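Local atomic coordinates of cell division control protein 53 (Saccharomyces cerevisiae, PDB entry 3O2P), a protein that serves as the cullin scaffold of SCF E3 ubiquitin ligases, which mark target proteins with ubiquitin for destruction by the proteasome. Residues 26-31 and 60-65; 30-35 and 41-46. One frame throughout, in Å; residues are numbered along the deposited sequence.

Contact 1 of 2, residues 26-31 and 60-65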
ATOM      1  N   ALA B  26      25.223   1.554   2.506  1.00 17.16           N
ATOM      2  CA  ALA B  26      25.986   1.928   3.704  1.00 16.62           C
ATOM      3  C   ALA B  26      26.208   3.435   3.747  1.00 22.54           C
ATOM      4  O   ALA B  26      26.152   4.053   4.812  1.00 20.65           O
ATOM      5  CB  ALA B  26      27.303   1.214   3.743  1.00 16.79           C
ATOM      6  N   CYS B  27      26.463   4.032   2.586  1.00 19.01           N
ATOM      7  CA  CYS B  27      26.609   5.478   2.522  1.00 21.19           C
ATOM      8  C   CYS B  27      25.343   6.166   3.050  1.00 25.36           C
ATOM      9  O   CYS B  27      25.412   7.053   3.889  1.00 27.05           O
ATOM     10  CB  CYS B  27      26.900   5.919   1.089  1.00 28.32           C
ATOM     11  SG  CYS B  27      27.224   7.678   0.914  1.00 42.39           S
ATOM     12  N   ILE B  28      24.181   5.729   2.574  1.00 22.88           N
ATOM     13  CA  ILE B  28      22.923   6.350   2.961  1.00 18.69           C
ATOM     14  C   ILE B  28      22.665   6.213   4.468  1.00 20.63           C
ATOM     15  O   ILE B  28      22.238   7.169   5.124  1.00 15.99           O
ATOM     16  CB  ILE B  28      21.750   5.765   2.148  1.00 19.14           C
ATOM     17  CG1 ILE B  28      21.821   6.243   0.695  1.00 18.94           C
ATOM     18  CG2 ILE B  28      20.415   6.156   2.747  1.00 12.55           C
ATOM     19  CD1 ILE B  28      20.861   5.540  -0.210  1.00 12.19           C
ATOM     20  N   VAL B  29      22.924   5.024   5.008  1.00 20.39           N
ATOM     21  CA  VAL B  29      22.725   4.772   6.442  1.00 25.36           C
ATOM     22  C   VAL B  29      23.626   5.675   7.297  1.00 23.31           C
ATOM     23  O   VAL B  29      23.205   6.180   8.338  1.00 24.54           O
ATOM     24  CB  VAL B  29      23.002   3.307   6.805  1.00 19.41           C
ATOM     25  CG1 VAL B  29      22.934   3.120   8.313  1.00 24.78           C
ATOM     26  CG2 VAL B  29      22.004   2.397   6.115  1.00 29.00           C
ATOM     27  N   ARG B  30      24.862   5.865   6.839  1.00 20.18           N
ATOM     28  CA  ARG B  30      25.823   6.767   7.469  1.00 26.59           C
ATOM     29  C   ARG B  30      25.258   8.191   7.540  1.00 27.78           C
ATOM     30  O   ARG B  30      25.200   8.803   8.608  1.00 28.58           O
ATOM     31  CB  ARG B  30      27.121   6.766   6.659  1.00 34.58           C
ATOM     32  CG  ARG B  30      28.402   6.837   7.478  1.00 39.65           C
ATOM     33  CD  ARG B  30      29.637   6.748   6.576  1.00 46.35           C
ATOM     34  NE  ARG B  30      29.666   5.500   5.813  1.00 57.87           N
ATOM     35  CZ  ARG B  30      29.898   5.413   4.505  1.00 58.91           C
ATOM     36  NH1 ARG B  30      30.126   6.507   3.788  1.00 51.86           N
ATOM     37  NH2 ARG B  30      29.901   4.225   3.910  1.00 64.59           N
ATOM     38  N   ILE B  31      24.836   8.718   6.400  1.00 23.16           N
ATOM     39  CA  ILE B  31      24.257  10.057   6.357  1.00 27.67           C
ATOM     40  C   ILE B  31      23.045  10.184   7.293  1.00 32.08           C
ATOM     41  O   ILE B  31      22.992  11.073   8.147  1.00 28.73           O
ATOM     42  CB  ILE B  31      23.837  10.424   4.923  1.00 21.05           C
ATOM     43  CG1 ILE B  31      25.075  10.530   4.020  1.00 25.72           C
ATOM     44  CG2 ILE B  31      23.025  11.706   4.913  1.00 21.93           C
ATOM     45  CD1 ILE B  31      24.765  10.511   2.518  1.00 23.83           C
ATOM     46  N   SER B  60      19.184   6.985 -10.091  1.00 19.70           N
ATOM     47  CA  SER B  60      18.430   5.743 -10.137  1.00 24.59           C
ATOM     48  C   SER B  60      19.057   4.680  -9.238  1.00 24.85           C
ATOM     49  O   SER B  60      18.349   3.865  -8.656  1.00 19.18           O
ATOM     50  CB  SER B  60      18.329   5.229 -11.571  1.00 24.90           C
ATOM     51  OG  SER B  60      19.593   4.826 -12.051  1.00 30.88           O
ATOM     52  N   MET B  61      20.383   4.682  -9.129  1.00 20.85           N
ATOM     53  CA  MET B  61      21.045   3.729  -8.244  1.00 24.16           C
ATOM     54  C   MET B  61      20.772   4.084  -6.803  1.00 19.81           C
ATOM     55  O   MET B  61      20.526   3.204  -5.975  1.00 22.08           O
ATOM     56  CB  MET B  61      22.555   3.724  -8.464  1.00 25.23           C
ATOM     57  CG  MET B  61      22.975   3.278  -9.831  1.00 27.60           C
ATOM     58  SD  MET B  61      24.706   3.661 -10.061  1.00 28.40           S
ATOM     59  CE  MET B  61      24.932   3.114 -11.760  1.00 32.26           C
ATOM     60  N   VAL B  62      20.834   5.378  -6.502  1.00 19.60           N
ATOM     61  CA  VAL B  62      20.609   5.839  -5.137  1.00 21.56           C
ATOM     62  C   VAL B  62      19.183   5.523  -4.673  1.00 19.32           C
ATOM     63  O   VAL B  62      18.973   5.070  -3.549  1.00 20.31           O
ATOM     64  CB  VAL B  62      20.900   7.336  -4.976  1.00 17.66           C
ATOM     65  CG1 VAL B  62      20.610   7.780  -3.528  1.00 17.08           C
ATOM     66  CG2 VAL B  62      22.349   7.621  -5.317  1.00 13.47           C
ATOM     67  N   LYS B  63      18.219   5.740  -5.559  1.00 17.29           N
ATOM     68  CA  LYS B  63      16.826   5.450  -5.266  1.00 18.40           C
ATOM     69  C   LYS B  63      16.579   3.964  -5.009  1.00 18.03           C
ATOM     70  O   LYS B  63      15.808   3.629  -4.114  1.00 19.67           O
ATOM     71  CB  LYS B  63      15.935   5.970  -6.385  1.00 15.41           C
ATOM     72  CG  LYS B  63      16.048   7.472  -6.544  1.00 30.15           C
ATOM     73  CD  LYS B  63      14.976   8.015  -7.458  1.00 28.60           C
ATOM     74  CE  LYS B  63      13.608   7.780  -6.881  1.00 22.12           C
ATOM     75  NZ  LYS B  63      12.547   8.103  -7.859  1.00 26.53           N
ATOM     76  N   ARG B  64      17.215   3.083  -5.782  1.00 17.65           N
ATOM     77  CA  ARG B  64      17.147   1.645  -5.494  1.00 20.38           C
ATOM     78  C   ARG B  64      17.671   1.348  -4.085  1.00 20.64           C
ATOM     79  O   ARG B  64      17.042   0.614  -3.319  1.00 20.44           O
ATOM     80  CB  ARG B  64      17.907   0.806  -6.536  1.00 21.40           C
ATOM     81  CG  ARG B  64      17.261   0.828  -7.925  1.00 41.07           C
ATOM     82  CD  ARG B  64      17.675  -0.362  -8.805  1.00 48.45           C
ATOM     83  NE  ARG B  64      19.122  -0.487  -8.968  1.00 54.51           N
ATOM     84  CZ  ARG B  64      19.858   0.269  -9.777  1.00 58.46           C
ATOM     85  NH1 ARG B  64      19.292   1.224 -10.505  1.00 60.66           N
ATOM     86  NH2 ARG B  64      21.163   0.070  -9.855  1.00 55.84           N
ATOM     87  N   ALA B  65      18.818   1.928  -3.745  1.00 12.59           N
ATOM     88  CA  ALA B  65      19.385   1.781  -2.408  1.00 12.21           C
ATOM     89  C   ALA B  65      18.384   2.261  -1.342  1.00 21.84           C
ATOM     90  O   ALA B  65      18.167   1.598  -0.316  1.00 18.44           O
ATOM     91  CB  ALA B  65      20.714   2.552  -2.307  1.00 13.52           C
TER

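Contact 2 of 2, residues 30-35 and 41-46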
ATOM      1  N   ARG B  30      24.862   5.865   6.839  1.00 20.18           N
ATOM      2  CA  ARG B  30      25.823   6.767   7.469  1.00 26.59           C
ATOM      3  C   ARG B  30      25.258   8.191   7.540  1.00 27.78           C
ATOM      4  O   ARG B  30      25.200   8.803   8.608  1.00 28.58           O
ATOM      5  CB  ARG B  30      27.121   6.766   6.659  1.00 34.58           C
ATOM      6  CG  ARG B  30      28.402   6.837   7.478  1.00 39.65           C
ATOM      7  CD  ARG B  30      29.637   6.748   6.576  1.00 46.35           C
ATOM      8  NE  ARG B  30      29.666   5.500   5.813  1.00 57.87           N
ATOM      9  CZ  ARG B  30      29.898   5.413   4.505  1.00 58.91           C
ATOM     10  NH1 ARG B  30      30.126   6.507   3.788  1.00 51.86           N
ATOM     11  NH2 ARG B  30      29.901   4.225   3.910  1.00 64.59           N
ATOM     12  N   ILE B  31      24.836   8.718   6.400  1.00 23.16           N
ATOM     13  CA  ILE B  31      24.257  10.057   6.357  1.00 27.67           C
ATOM     14  C   ILE B  31      23.045  10.184   7.293  1.00 32.08           C
ATOM     15  O   ILE B  31      22.992  11.073   8.147  1.00 28.73           O
ATOM     16  CB  ILE B  31      23.837  10.424   4.923  1.00 21.05           C
ATOM     17  CG1 ILE B  31      25.075  10.530   4.020  1.00 25.72           C
ATOM     18  CG2 ILE B  31      23.025  11.706   4.913  1.00 21.93           C
ATOM     19  CD1 ILE B  31      24.765  10.511   2.518  1.00 23.83           C
ATOM     20  N   MET B  32      22.079   9.287   7.133  1.00 30.03           N
ATOM     21  CA  MET B  32      20.840   9.363   7.900  1.00 33.72           C
ATOM     22  C   MET B  32      21.052   9.135   9.391  1.00 31.99           C
ATOM     23  O   MET B  32      20.339   9.689  10.216  1.00 33.92           O
ATOM     24  CB  MET B  32      19.802   8.385   7.349  1.00 26.16           C
ATOM     25  CG  MET B  32      19.318   8.755   5.964  1.00 22.40           C
ATOM     26  SD  MET B  32      18.654  10.434   5.896  1.00 24.22           S
ATOM     27  CE  MET B  32      17.294  10.299   7.060  1.00 35.73           C
ATOM     28  N   LYS B  33      22.042   8.329   9.747  1.00 31.33           N
ATOM     29  CA  LYS B  33      22.288   8.090  11.153  1.00 33.15           C
ATOM     30  C   LYS B  33      22.710   9.401  11.814  1.00 39.06           C
ATOM     31  O   LYS B  33      22.428   9.637  12.988  1.00 38.94           O
ATOM     32  CB  LYS B  33      23.347   7.011  11.339  1.00 43.46           C
ATOM     33  CG  LYS B  33      23.516   6.562  12.776  1.00 54.94           C
ATOM     34  CD  LYS B  33      24.525   5.431  12.861  1.00 62.50           C
ATOM     35  CE  LYS B  33      24.903   5.140  14.303  1.00 67.98           C
ATOM     36  NZ  LYS B  33      25.269   6.388  15.028  1.00 70.51           N
ATOM     37  N   ALA B  34      23.371  10.258  11.042  1.00 43.94           N
ATOM     38  CA  ALA B  34      23.871  11.530  11.551  1.00 36.34           C
ATOM     39  C   ALA B  34      22.873  12.682  11.376  1.00 42.50           C
ATOM     40  O   ALA B  34      22.789  13.566  12.231  1.00 43.20           O
ATOM     41  CB  ALA B  34      25.192  11.869  10.891  1.00 32.00           C
ATOM     42  N   LYS B  35      22.126  12.678  10.272  1.00 37.22           N
ATOM     43  CA  LYS B  35      21.171  13.759  10.008  1.00 37.19           C
ATOM     44  C   LYS B  35      19.772  13.462  10.554  1.00 37.03           C
ATOM     45  O   LYS B  35      18.978  14.377  10.745  1.00 38.21           O
ATOM     46  CB  LYS B  35      21.090  14.088   8.510  1.00 27.86           C
ATOM     47  CG  LYS B  35      22.384  14.596   7.890  1.00 40.56           C
ATOM     48  CD  LYS B  35      22.953  15.778   8.659  1.00 52.02           C
ATOM     49  CE  LYS B  35      23.719  16.726   7.742  1.00 59.16           C
ATOM     50  NZ  LYS B  35      22.796  17.596   6.950  1.00 64.46           N
ATOM     51  N   THR B  41      15.536  15.177  -1.808  1.00 27.70           N
ATOM     52  CA  THR B  41      16.507  15.871  -2.620  1.00 30.50           C
ATOM     53  C   THR B  41      17.866  15.980  -1.923  1.00 33.18           C
ATOM     54  O   THR B  41      18.912  15.694  -2.518  1.00 27.36           O
ATOM     55  CB  THR B  41      15.980  17.264  -3.001  1.00 35.81           C
ATOM     56  OG1 THR B  41      15.453  17.213  -4.333  1.00 39.96           O
ATOM     57  CG2 THR B  41      17.085  18.313  -2.914  1.00 38.21           C
ATOM     58  N   THR B  42      17.857  16.386  -0.659  1.00 28.34           N
ATOM     59  CA  THR B  42      19.117  16.580   0.051  1.00 32.62           C
ATOM     60  C   THR B  42      19.860  15.260   0.279  1.00 27.87           C
ATOM     61  O   THR B  42      21.078  15.225   0.203  1.00 27.02           O
ATOM     62  CB  THR B  42      18.917  17.298   1.392  1.00 35.21           C
ATOM     63  OG1 THR B  42      18.064  18.434   1.200  1.00 41.97           O
ATOM     64  CG2 THR B  42      20.259  17.747   1.953  1.00 28.95           C
ATOM     65  N   LEU B  43      19.132  14.179   0.556  1.00 31.88           N
ATOM     66  CA  LEU B  43      19.770  12.881   0.779  1.00 23.29           C
ATOM     67  C   LEU B  43      20.445  12.394  -0.494  1.00 19.59           C
ATOM     68  O   LEU B  43      21.593  11.968  -0.464  1.00 21.91           O
ATOM     69  CB  LEU B  43      18.756  11.837   1.244  1.00 17.98           C
ATOM     70  CG  LEU B  43      19.272  10.390   1.328  1.00 19.55           C
ATOM     71  CD1 LEU B  43      20.510  10.304   2.242  1.00 12.31           C
ATOM     72  CD2 LEU B  43      18.173   9.435   1.814  1.00 19.34           C
ATOM     73  N   VAL B  44      19.718  12.463  -1.609  1.00 17.13           N
ATOM     74  CA  VAL B  44      20.229  11.970  -2.876  1.00 21.96           C
ATOM     75  C   VAL B  44      21.489  12.737  -3.258  1.00 25.01           C
ATOM     76  O   VAL B  44      22.490  12.138  -3.623  1.00 23.49           O
ATOM     77  CB  VAL B  44      19.191  12.100  -4.007  1.00 21.88           C
ATOM     78  CG1 VAL B  44      19.855  11.844  -5.361  1.00 27.71           C
ATOM     79  CG2 VAL B  44      18.016  11.138  -3.776  1.00 18.72           C
ATOM     80  N   ASN B  45      21.434  14.062  -3.158  1.00 25.62           N
ATOM     81  CA  ASN B  45      22.594  14.897  -3.444  1.00 26.00           C
ATOM     82  C   ASN B  45      23.777  14.572  -2.546  1.00 26.63           C
ATOM     83  O   ASN B  45      24.901  14.427  -3.007  1.00 32.99           O
ATOM     84  CB  ASN B  45      22.229  16.381  -3.343  1.00 21.05           C
ATOM     85  CG  ASN B  45      21.468  16.854  -4.556  1.00 28.78           C
ATOM     86  OD1 ASN B  45      21.520  16.206  -5.597  1.00 30.53           O
ATOM     87  ND2 ASN B  45      20.749  17.970  -4.434  1.00 31.13           N
ATOM     88  N   GLU B  46      23.520  14.448  -1.256  1.00 29.94           N
ATOM     89  CA  GLU B  46      24.589  14.143  -0.324  1.00 28.46           C
ATOM     90  C   GLU B  46      25.196  12.779  -0.641  1.00 29.77           C
ATOM     91  O   GLU B  46      26.424  12.628  -0.683  1.00 27.90           O
ATOM     92  CB  GLU B  46      24.089  14.215   1.127  1.00 23.69           C
ATOM     93  CG  GLU B  46      25.215  14.157   2.163  1.00 35.34           C
ATOM     94  CD  GLU B  46      26.287  15.222   1.934  1.00 47.83           C
ATOM     95  OE1 GLU B  46      25.971  16.300   1.379  1.00 53.54           O
ATOM     96  OE2 GLU B  46      27.450  14.984   2.319  1.00 50.69           O
TER

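Contact 1 of 2, residues 26-31 and 60-65
I28 reaches across to V62 and A65 and joins two helices of the winged-helix domain at the C-terminal end of the cullin. Helix 8-35 is the long first helix. Helix 59-71 is the second helix of the helix-turn-helix pair, in the position of the recognition helix of DNA-binding relatives. The tight part is small and apolar. It covers 96 Å², counting both sides, and no hydrogen bond crosses it. One methyl group, CD1 of I28, does all the touching from its side. I28 points toward helix 59-71 from its CB, and the extended chi2 (170°) sets CD1 against A65 and V62. The small side chain of A65 is consistent with the close approach, 7.9 Å between the CA atoms of I28 and A65. The touch on V62 is lighter, and its CB does not point at I28. I66 and L69 of helix 59-71 and C47 of helix 40-51 also pack on I28.

A26 and R30 are exposed, on the solvent side of helix 8-35. K63 points away from that helix but is covered by the chain of another protein, where an acidic side chain pairs with its NZ in a salt bridge. R64 lies between Q21 and an aromatic side chain of that other chain. In the interior, CD1 of I28 sits 3.7 Å from CB of A65 and 4.0 Å from CG1 of V62.

Contact 2 of 2, residues 30-35 and 41-46
The carboxylate of E46 is the one flat group among the touching side chains, and I31 lies against neither of its faces. In this winged-helix domain the contact packs the last turns of helix 8-35 on helix 40-51, the first helix of the helix-turn-helix pair. I31 meets the methylene below the carboxylate instead: CD1 of I31 is 3.7 Å from CG of E46. OE2 of E46 is hydrogen-bonded to NE2 of Q50, one turn on. NZ of K35 is 6.5 Å from OE1 of E46, too far for a salt bridge, though the opposite charges may still attract weakly at that distance.

The two short segments run at 132° to each other, with axes 11.0 Å apart at closest approach. Together they bury 209 Å².

I31 uses both branches. CD1 goes to E46, while CG2 slants across to L43. CG of L43 is anti to the backbone N (chi1 172°), which brings the end of the side chain nearer to helix 8-35. M32 folds back at chi2 and chi3 and meets L43 at about a right angle. Y86, Y84 and L38 of the sheet border this group. An alanine in place of I31 lacks CG1, CG2 and CD1, and would probably leave a gap between helix 8-35 and the L43 and E46 side chains. CD1 of L43 marks the shared point, 3.9 Å from CG2 of I31 and 4.1 Å from SD of M32.

How the contacts relate
Contacts 1 and 2 have centres about 8 Å apart and both start from helix 8-35, sharing R30 and I31. Contact 1 lies near the centre of the chain, and contact 2 follows toward the end of that helix. Their partners, helices 59-71 and 40-51, are consecutive in the chain, with 40-51 first. The two contacts touch: CG2 of I28 is 4.1 Å from CD2 of L43. Together they hold the helix-turn-helix pair to the first helix in one continuous core. K33, the neddylation site inferred by similarity and unmodified here, is on helix 8-35 within segment 30-35 of contact 2.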